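Local coordinates for Glyoxalase/bleomycin resistance protein/dioxygenase (Catenulispora acidiphila, PDB 4G6X) that belongs to the glyoxalase/bleomycin resistance/dioxygenase superfamily and may act as a dioxygenase, although its substrate is not established, at residues 41-53 against 64-77. Numbering follows the deposited sequence.
Sequences ESFYTGKLGFLVK and LTVVSPEAPDGTQL
In the first βαβββ module of this vicinal-oxygen-chelate fold, Leu51 pairs with Val67 in the hairpin of strands 51-58 and 61-67. Leu51 N gives Val67 O an almost straight bond (2.9 Å, 177°), and Val67 N returns a more bent one to Leu51 O; Lys53 N then takes Thr65 O at 2.9 Å. The Lys53 side chain starts with CG anti to the backbone N (chi1 178°) and bends at chi2, which lays its methylenes across the Gln76 amide, CG lying 3.7 Å from Gln76 CD. That amide is engaged by Thr65, whose OG1 donates to Gln76 OE1. At its far end, Lys53 NZ bonds Pro72 O from above the carbonyl plane (3.0 Å) and forms a long, weak salt bridge to Asp73 OD1 (3.3 Å), tying the strand to the 68-74 turns. On the helix side, Phe50 CB packs against Val66 CG2 at 3.6 Å, while the ring turns its edge to Ser68 N. Tyr44 CD2 and CE2 both lie 3.7 Å from Leu77 CD2, the side chains crossing nearly at right angles. Beyond them, Phe104 stacks edge-to-face with Phe50, Val32 of strand 29-34 touches both Tyr44 and Leu77, and Met25 of the second subunit packs on Phe50.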
ATOM      1  N   GLU A  41      15.079  -6.476  -4.575  1.00 29.32           N
ATOM      2  CA  GLU A  41      15.915  -5.275  -4.756  1.00 27.36           C
ATOM      3  C   GLU A  41      16.381  -5.167  -6.210  1.00 29.97           C
ATOM      4  O   GLU A  41      16.273  -4.099  -6.842  1.00 32.36           O
ATOM      5  CB  GLU A  41      17.123  -5.283  -3.843  1.00 29.79           C
ATOM      6  CG  GLU A  41      17.892  -3.976  -4.015  1.00 34.40           C
ATOM      7  CD  GLU A  41      19.110  -3.841  -3.136  1.00 45.46           C
ATOM      8  OE1 GLU A  41      19.378  -4.724  -2.315  1.00 43.14           O
ATOM      9  OE2 GLU A  41      19.824  -2.830  -3.308  1.00 48.58           O
ATOM     10  N   SER A  42      16.909  -6.278  -6.709  1.00 28.07           N
ATOM     11  CA  SER A  42      17.407  -6.369  -8.093  1.00 33.20           C
ATOM     12  C   SER A  42      16.326  -6.043  -9.115  1.00 32.03           C
ATOM     13  O   SER A  42      16.581  -5.376 -10.105  1.00 31.04           O
ATOM     14  CB  SER A  42      17.910  -7.807  -8.372  1.00 34.10           C
ATOM     15  OG  SER A  42      18.196  -8.001  -9.763  1.00 38.48           O
ATOM     16  N   PHE A  43      15.129  -6.612  -8.960  1.00 28.29           N
ATOM     17  CA  PHE A  43      14.033  -6.368  -9.882  1.00 27.60           C
ATOM     18  C   PHE A  43      13.432  -4.955  -9.840  1.00 27.45           C
ATOM     19  O   PHE A  43      13.242  -4.297 -10.861  1.00 30.70           O
ATOM     20  CB  PHE A  43      12.885  -7.376  -9.657  1.00 28.74           C
ATOM     21  CG  PHE A  43      11.825  -7.272 -10.705  1.00 26.83           C
ATOM     22  CD1 PHE A  43      11.955  -7.991 -11.898  1.00 28.24           C
ATOM     23  CD2 PHE A  43      10.690  -6.457 -10.542  1.00 26.59           C
ATOM     24  CE1 PHE A  43      10.982  -7.865 -12.883  1.00 30.58           C
ATOM     25  CE2 PHE A  43       9.732  -6.360 -11.528  1.00 26.87           C
ATOM     26  CZ  PHE A  43       9.864  -7.086 -12.683  1.00 29.26           C
ATOM     27  N   TYR A  44      13.142  -4.490  -8.623  1.00 26.81           N
ATOM     28  CA  TYR A  44      12.444  -3.242  -8.453  1.00 25.99           C
ATOM     29  C   TYR A  44      13.339  -2.084  -8.824  1.00 29.37           C
ATOM     30  O   TYR A  44      12.833  -1.126  -9.362  1.00 30.89           O
ATOM     31  CB  TYR A  44      11.898  -3.050  -7.032  1.00 26.67           C
ATOM     32  CG  TYR A  44      10.539  -3.792  -6.870  1.00 26.83           C
ATOM     33  CD1 TYR A  44      10.438  -5.175  -6.787  1.00 28.88           C
ATOM     34  CD2 TYR A  44       9.359  -3.086  -6.933  1.00 26.94           C
ATOM     35  CE1 TYR A  44       9.181  -5.808  -6.743  1.00 27.32           C
ATOM     36  CE2 TYR A  44       8.130  -3.677  -6.885  1.00 27.04           C
ATOM     37  CZ  TYR A  44       8.021  -5.074  -6.756  1.00 25.84           C
ATOM     38  OH  TYR A  44       6.784  -5.684  -6.708  1.00 29.66           O
ATOM     39  N   THR A  45      14.623  -2.185  -8.511  1.00 30.34           N
ATOM     40  CA  THR A  45      15.592  -1.152  -8.923  1.00 32.51           C
ATOM     41  C   THR A  45      16.112  -1.346 -10.337  1.00 38.95           C
ATOM     42  O   THR A  45      16.080  -0.401 -11.149  1.00 41.65           O
ATOM     43  CB  THR A  45      16.763  -1.040  -7.934  1.00 32.43           C
ATOM     44  OG1 THR A  45      17.579  -2.212  -8.055  1.00 33.61           O
ATOM     45  CG2 THR A  45      16.282  -0.813  -6.555  1.00 33.90           C
ATOM     46  N   GLY A  46      16.541  -2.561 -10.670  1.00 36.12           N
ATOM     47  CA  GLY A  46      17.196  -2.821 -11.946  1.00 40.28           C
ATOM     48  C   GLY A  46      16.304  -2.807 -13.160  1.00 37.08           C
ATOM     49  O   GLY A  46      16.706  -2.389 -14.274  1.00 40.15           O
ATOM     50  N   LYS A  47      15.085  -3.271 -12.989  1.00 32.59           N
ATOM     51  CA  LYS A  47      14.097  -3.319 -14.069  1.00 33.41           C
ATOM     52  C   LYS A  47      13.111  -2.165 -13.968  1.00 36.99           C
ATOM     53  O   LYS A  47      13.053  -1.321 -14.872  1.00 37.90           O
ATOM     54  CB  LYS A  47      13.316  -4.668 -14.060  1.00 34.11           C
ATOM     55  CG  LYS A  47      13.889  -5.742 -14.936  1.00 44.21           C
ATOM     56  CD  LYS A  47      14.952  -6.499 -14.228  1.00 41.73           C
ATOM     57  CE  LYS A  47      15.301  -7.777 -15.018  1.00 39.93           C
ATOM     58  NZ  LYS A  47      16.373  -8.436 -14.253  1.00 39.09           N
ATOM     59  N   LEU A  48      12.401  -2.035 -12.849  1.00 31.69           N
ATOM     60  CA  LEU A  48      11.333  -1.068 -12.743  1.00 31.33           C
ATOM     61  C   LEU A  48      11.836   0.387 -12.595  1.00 32.34           C
ATOM     62  O   LEU A  48      11.091   1.323 -12.873  1.00 37.73           O
ATOM     63  CB  LEU A  48      10.430  -1.396 -11.563  1.00 32.14           C
ATOM     64  CG  LEU A  48       9.752  -2.771 -11.701  1.00 32.21           C
ATOM     65  CD1 LEU A  48       8.693  -2.891 -10.555  1.00 31.97           C
ATOM     66  CD2 LEU A  48       9.104  -3.053 -13.047  1.00 36.50           C
ATOM     67  N   GLY A  49      13.071   0.560 -12.158  1.00 33.27           N
ATOM     68  CA  GLY A  49      13.681   1.882 -12.043  1.00 35.54           C
ATOM     69  C   GLY A  49      13.527   2.623 -10.731  1.00 32.95           C
ATOM     70  O   GLY A  49      13.894   3.822 -10.622  1.00 31.97           O
ATOM     71  N   PHE A  50      12.975   1.969  -9.723  1.00 31.26           N
ATOM     72  CA  PHE A  50      13.014   2.539  -8.386  1.00 30.16           C
ATOM     73  C   PHE A  50      14.436   2.670  -7.817  1.00 30.47           C
ATOM     74  O   PHE A  50      15.381   2.002  -8.243  1.00 33.35           O
ATOM     75  CB  PHE A  50      12.124   1.768  -7.393  1.00 31.05           C
ATOM     76  CG  PHE A  50      10.648   1.755  -7.744  1.00 32.24           C
ATOM     77  CD1 PHE A  50       9.842   2.868  -7.517  1.00 35.68           C
ATOM     78  CD2 PHE A  50      10.067   0.627  -8.273  1.00 34.31           C
ATOM     79  CE1 PHE A  50       8.490   2.844  -7.817  1.00 36.67           C
ATOM     80  CE2 PHE A  50       8.710   0.582  -8.552  1.00 31.75           C
ATOM     81  CZ  PHE A  50       7.912   1.681  -8.309  1.00 32.94           C
ATOM     82  N   LEU A  51      14.584   3.580  -6.869  1.00 29.92           N
ATOM     83  CA  LEU A  51      15.859   3.805  -6.188  1.00 33.00           C
ATOM     84  C   LEU A  51      15.762   3.313  -4.754  1.00 30.65           C
ATOM     85  O   LEU A  51      14.734   3.536  -4.076  1.00 31.88           O
ATOM     86  CB  LEU A  51      16.169   5.306  -6.111  1.00 37.17           C
ATOM     87  CG  LEU A  51      16.093   6.061  -7.442  1.00 43.85           C
ATOM     88  CD1 LEU A  51      16.473   7.513  -7.177  1.00 48.23           C
ATOM     89  CD2 LEU A  51      17.019   5.426  -8.465  1.00 44.91           C
ATOM     90  N   VAL A  52      16.840   2.730  -4.249  1.00 32.09           N
ATOM     91  CA  VAL A  52      16.837   2.351  -2.807  1.00 32.55           C
ATOM     92  C   VAL A  52      16.830   3.607  -1.923  1.00 30.56           C
ATOM     93  O   VAL A  52      17.573   4.569  -2.194  1.00 31.35           O
ATOM     94  CB  VAL A  52      18.043   1.455  -2.459  1.00 34.83           C
ATOM     95  CG1 VAL A  52      18.148   1.260  -0.940  1.00 34.16           C
ATOM     96  CG2 VAL A  52      17.896   0.121  -3.176  1.00 40.63           C
ATOM     97  N   LYS A  53      15.916   3.668  -0.956  1.00 30.45           N
ATOM     98  CA  LYS A  53      15.804   4.762  -0.025  1.00 31.75           C
ATOM     99  C   LYS A  53      16.398   4.373   1.319  1.00 33.46           C
ATOM    100  O   LYS A  53      17.277   5.020   1.831  1.00 34.59           O
ATOM    101  CB  LYS A  53      14.354   5.181   0.121  1.00 31.72           C
ATOM    102  CG  LYS A  53      14.118   6.268   1.096  1.00 32.44           C
ATOM    103  CD  LYS A  53      14.769   7.555   0.560  1.00 37.98           C
ATOM    104  CE  LYS A  53      14.162   8.745   1.267  1.00 42.98           C
ATOM    105  NZ  LYS A  53      14.707  10.005   0.700  1.00 43.75           N
ATOM    106  N   LEU A  64      13.725  -2.591   3.930  1.00 27.64           N
ATOM    107  CA  LEU A  64      14.159  -2.174   2.597  1.00 28.10           C
ATOM    108  C   LEU A  64      13.047  -1.415   1.913  1.00 27.60           C
ATOM    109  O   LEU A  64      11.971  -2.002   1.580  1.00 29.01           O
ATOM    110  CB  LEU A  64      14.461  -3.465   1.841  1.00 24.74           C
ATOM    111  CG  LEU A  64      14.880  -3.262   0.391  1.00 29.41           C
ATOM    112  CD1 LEU A  64      16.147  -2.409   0.291  1.00 31.74           C
ATOM    113  CD2 LEU A  64      15.018  -4.645  -0.298  1.00 31.72           C
ATOM    114  N   THR A  65      13.271  -0.122   1.649  1.00 27.24           N
ATOM    115  CA  THR A  65      12.290   0.636   0.943  1.00 25.64           C
ATOM    116  C   THR A  65      12.922   1.205  -0.315  1.00 26.79           C
ATOM    117  O   THR A  65      14.117   1.460  -0.350  1.00 30.08           O
ATOM    118  CB  THR A  65      11.714   1.783   1.770  1.00 27.82           C
ATOM    119  OG1 THR A  65      12.798   2.646   2.135  1.00 28.47           O
ATOM    120  CG2 THR A  65      11.075   1.249   3.008  1.00 29.17           C
ATOM    121  N   VAL A  66      12.070   1.424  -1.305  1.00 27.15           N
ATOM    122  CA  VAL A  66      12.445   2.136  -2.537  1.00 29.32           C
ATOM    123  C   VAL A  66      11.520   3.315  -2.831  1.00 28.90           C
ATOM    124  O   VAL A  66      10.426   3.438  -2.292  1.00 29.69           O
ATOM    125  CB  VAL A  66      12.468   1.149  -3.739  1.00 29.88           C
ATOM    126  CG1 VAL A  66      13.480   0.012  -3.517  1.00 27.76           C
ATOM    127  CG2 VAL A  66      11.084   0.618  -4.093  1.00 30.58           C
ATOM    128  N   VAL A  67      11.973   4.242  -3.690  1.00 30.58           N
ATOM    129  CA  VAL A  67      11.197   5.410  -4.035  1.00 30.35           C
ATOM    130  C   VAL A  67      11.311   5.620  -5.541  1.00 31.36           C
ATOM    131  O   VAL A  67      12.254   5.105  -6.175  1.00 31.21           O
ATOM    132  CB  VAL A  67      11.718   6.673  -3.359  1.00 30.45           C
ATOM    133  CG1 VAL A  67      11.408   6.678  -1.880  1.00 30.25           C
ATOM    134  CG2 VAL A  67      13.207   6.828  -3.585  1.00 32.92           C
ATOM    135  N   SER A  68      10.355   6.348  -6.097  1.00 32.87           N
ATOM    136  CA  SER A  68      10.415   6.756  -7.504  1.00 35.03           C
ATOM    137  C   SER A  68      11.475   7.845  -7.649  1.00 37.06           C
ATOM    138  O   SER A  68      11.601   8.717  -6.776  1.00 40.93           O
ATOM    139  CB  SER A  68       9.056   7.316  -7.965  1.00 35.61           C
ATOM    140  OG  SER A  68       9.162   7.919  -9.262  1.00 45.08           O
ATOM    141  N   PRO A  69      12.247   7.794  -8.746  1.00 40.12           N
ATOM    142  CA  PRO A  69      13.212   8.878  -9.005  1.00 49.76           C
ATOM    143  C   PRO A  69      12.524  10.225  -9.137  1.00 48.83           C
ATOM    144  O   PRO A  69      13.106  11.250  -8.784  1.00 53.01           O
ATOM    145  CB  PRO A  69      13.878   8.491 -10.338  1.00 46.90           C
ATOM    146  CG  PRO A  69      13.396   7.157 -10.691  1.00 47.23           C
ATOM    147  CD  PRO A  69      12.379   6.673  -9.686  1.00 41.86           C
ATOM    148  N   GLU A  70      11.289  10.233  -9.628  1.00 52.00           N
ATOM    149  CA  GLU A  70      10.534  11.509  -9.772  1.00 57.52           C
ATOM    150  C   GLU A  70      10.212  12.110  -8.399  1.00 54.42           C
ATOM    151  O   GLU A  70      10.011  13.331  -8.276  1.00 51.96           O
ATOM    152  CB  GLU A  70       9.197  11.309 -10.541  1.00 74.43           C
ATOM    153  CG  GLU A  70       9.267  10.578 -11.895  1.00 89.93           C
ATOM    154  CD  GLU A  70       9.557  11.469 -13.110  1.00103.63           C
ATOM    155  OE1 GLU A  70       9.257  12.685 -13.080  1.00117.39           O
ATOM    156  OE2 GLU A  70      10.079  10.938 -14.126  1.00110.94           O
ATOM    157  N   ALA A  71      10.147  11.259  -7.362  1.00 43.32           N
ATOM    158  CA  ALA A  71       9.753  11.692  -6.019  1.00 40.86           C
ATOM    159  C   ALA A  71      10.549  11.020  -4.898  1.00 40.87           C
ATOM    160  O   ALA A  71       9.981  10.220  -4.139  1.00 36.85           O
ATOM    161  CB  ALA A  71       8.261  11.453  -5.821  1.00 44.54           C
ATOM    162  N   PRO A  72      11.847  11.323  -4.794  1.00 41.19           N
ATOM    163  CA  PRO A  72      12.725  10.661  -3.828  1.00 42.08           C
ATOM    164  C   PRO A  72      12.378  10.918  -2.380  1.00 43.24           C
ATOM    165  O   PRO A  72      12.703  10.103  -1.529  1.00 40.98           O
ATOM    166  CB  PRO A  72      14.109  11.224  -4.180  1.00 50.76           C
ATOM    167  CG  PRO A  72      13.800  12.572  -4.778  1.00 48.65           C
ATOM    168  CD  PRO A  72      12.602  12.271  -5.633  1.00 49.24           C
ATOM    169  N   ASP A  73      11.686  12.015  -2.081  1.00 38.51           N
ATOM    170  CA  ASP A  73      11.283  12.286  -0.726  1.00 43.12           C
ATOM    171  C   ASP A  73       9.801  12.052  -0.560  1.00 45.35           C
ATOM    172  O   ASP A  73       9.233  12.469   0.436  1.00 43.95           O
ATOM    173  CB  ASP A  73      11.661  13.738  -0.339  1.00 47.96           C
ATOM    174  CG  ASP A  73      13.174  13.981  -0.376  1.00 58.21           C
ATOM    175  OD1 ASP A  73      13.972  13.008  -0.458  1.00 64.48           O
ATOM    176  OD2 ASP A  73      13.570  15.156  -0.318  1.00 73.40           O
ATOM    177  N   GLY A  74       9.162  11.343  -1.501  1.00 42.40           N
ATOM    178  CA  GLY A  74       7.742  11.064  -1.397  1.00 41.20           C
ATOM    179  C   GLY A  74       7.493   9.682  -0.796  1.00 36.37           C
ATOM    180  O   GLY A  74       8.273   9.205   0.009  1.00 34.92           O
ATOM    181  N   THR A  75       6.392   9.066  -1.206  1.00 35.89           N
ATOM    182  CA  THR A  75       5.947   7.812  -0.637  1.00 33.32           C
ATOM    183  C   THR A  75       6.985   6.765  -0.917  1.00 32.47           C
ATOM    184  O   THR A  75       7.582   6.774  -1.991  1.00 30.05           O
ATOM    185  CB  THR A  75       4.584   7.459  -1.234  1.00 35.66           C
ATOM    186  OG1 THR A  75       3.678   8.572  -0.979  1.00 41.47           O
ATOM    187  CG2 THR A  75       4.039   6.172  -0.669  1.00 33.24           C
ATOM    188  N   GLN A  76       7.216   5.899   0.064  1.00 29.75           N
ATOM    189  CA  GLN A  76       8.174   4.810  -0.032  1.00 29.26           C
ATOM    190  C   GLN A  76       7.431   3.476  -0.180  1.00 28.22           C
ATOM    191  O   GLN A  76       6.308   3.356   0.283  1.00 29.37           O
ATOM    192  CB  GLN A  76       9.014   4.736   1.235  1.00 31.39           C
ATOM    193  CG  GLN A  76       9.998   5.871   1.340  1.00 35.65           C
ATOM    194  CD  GLN A  76      10.758   5.869   2.662  1.00 43.86           C
ATOM    195  OE1 GLN A  76      11.144   4.814   3.191  1.00 41.20           O
ATOM    196  NE2 GLN A  76      11.054   7.065   3.154  1.00 48.07           N
ATOM    197  N   LEU A  77       8.021   2.561  -0.935  1.00 27.77           N
ATOM    198  CA  LEU A  77       7.532   1.188  -1.081  1.00 26.48           C
ATOM    199  C   LEU A  77       8.454   0.262  -0.307  1.00 25.13           C
ATOM    200  O   LEU A  77       9.659   0.094  -0.602  1.00 25.44           O
ATOM    201  CB  LEU A  77       7.497   0.784  -2.576  1.00 29.91           C
ATOM    202  CG  LEU A  77       7.299  -0.693  -2.964  1.00 28.67           C
ATOM    203  CD1 LEU A  77       5.868  -1.070  -2.606  1.00 31.19           C
ATOM    204  CD2 LEU A  77       7.616  -0.890  -4.452  1.00 27.66           C
TER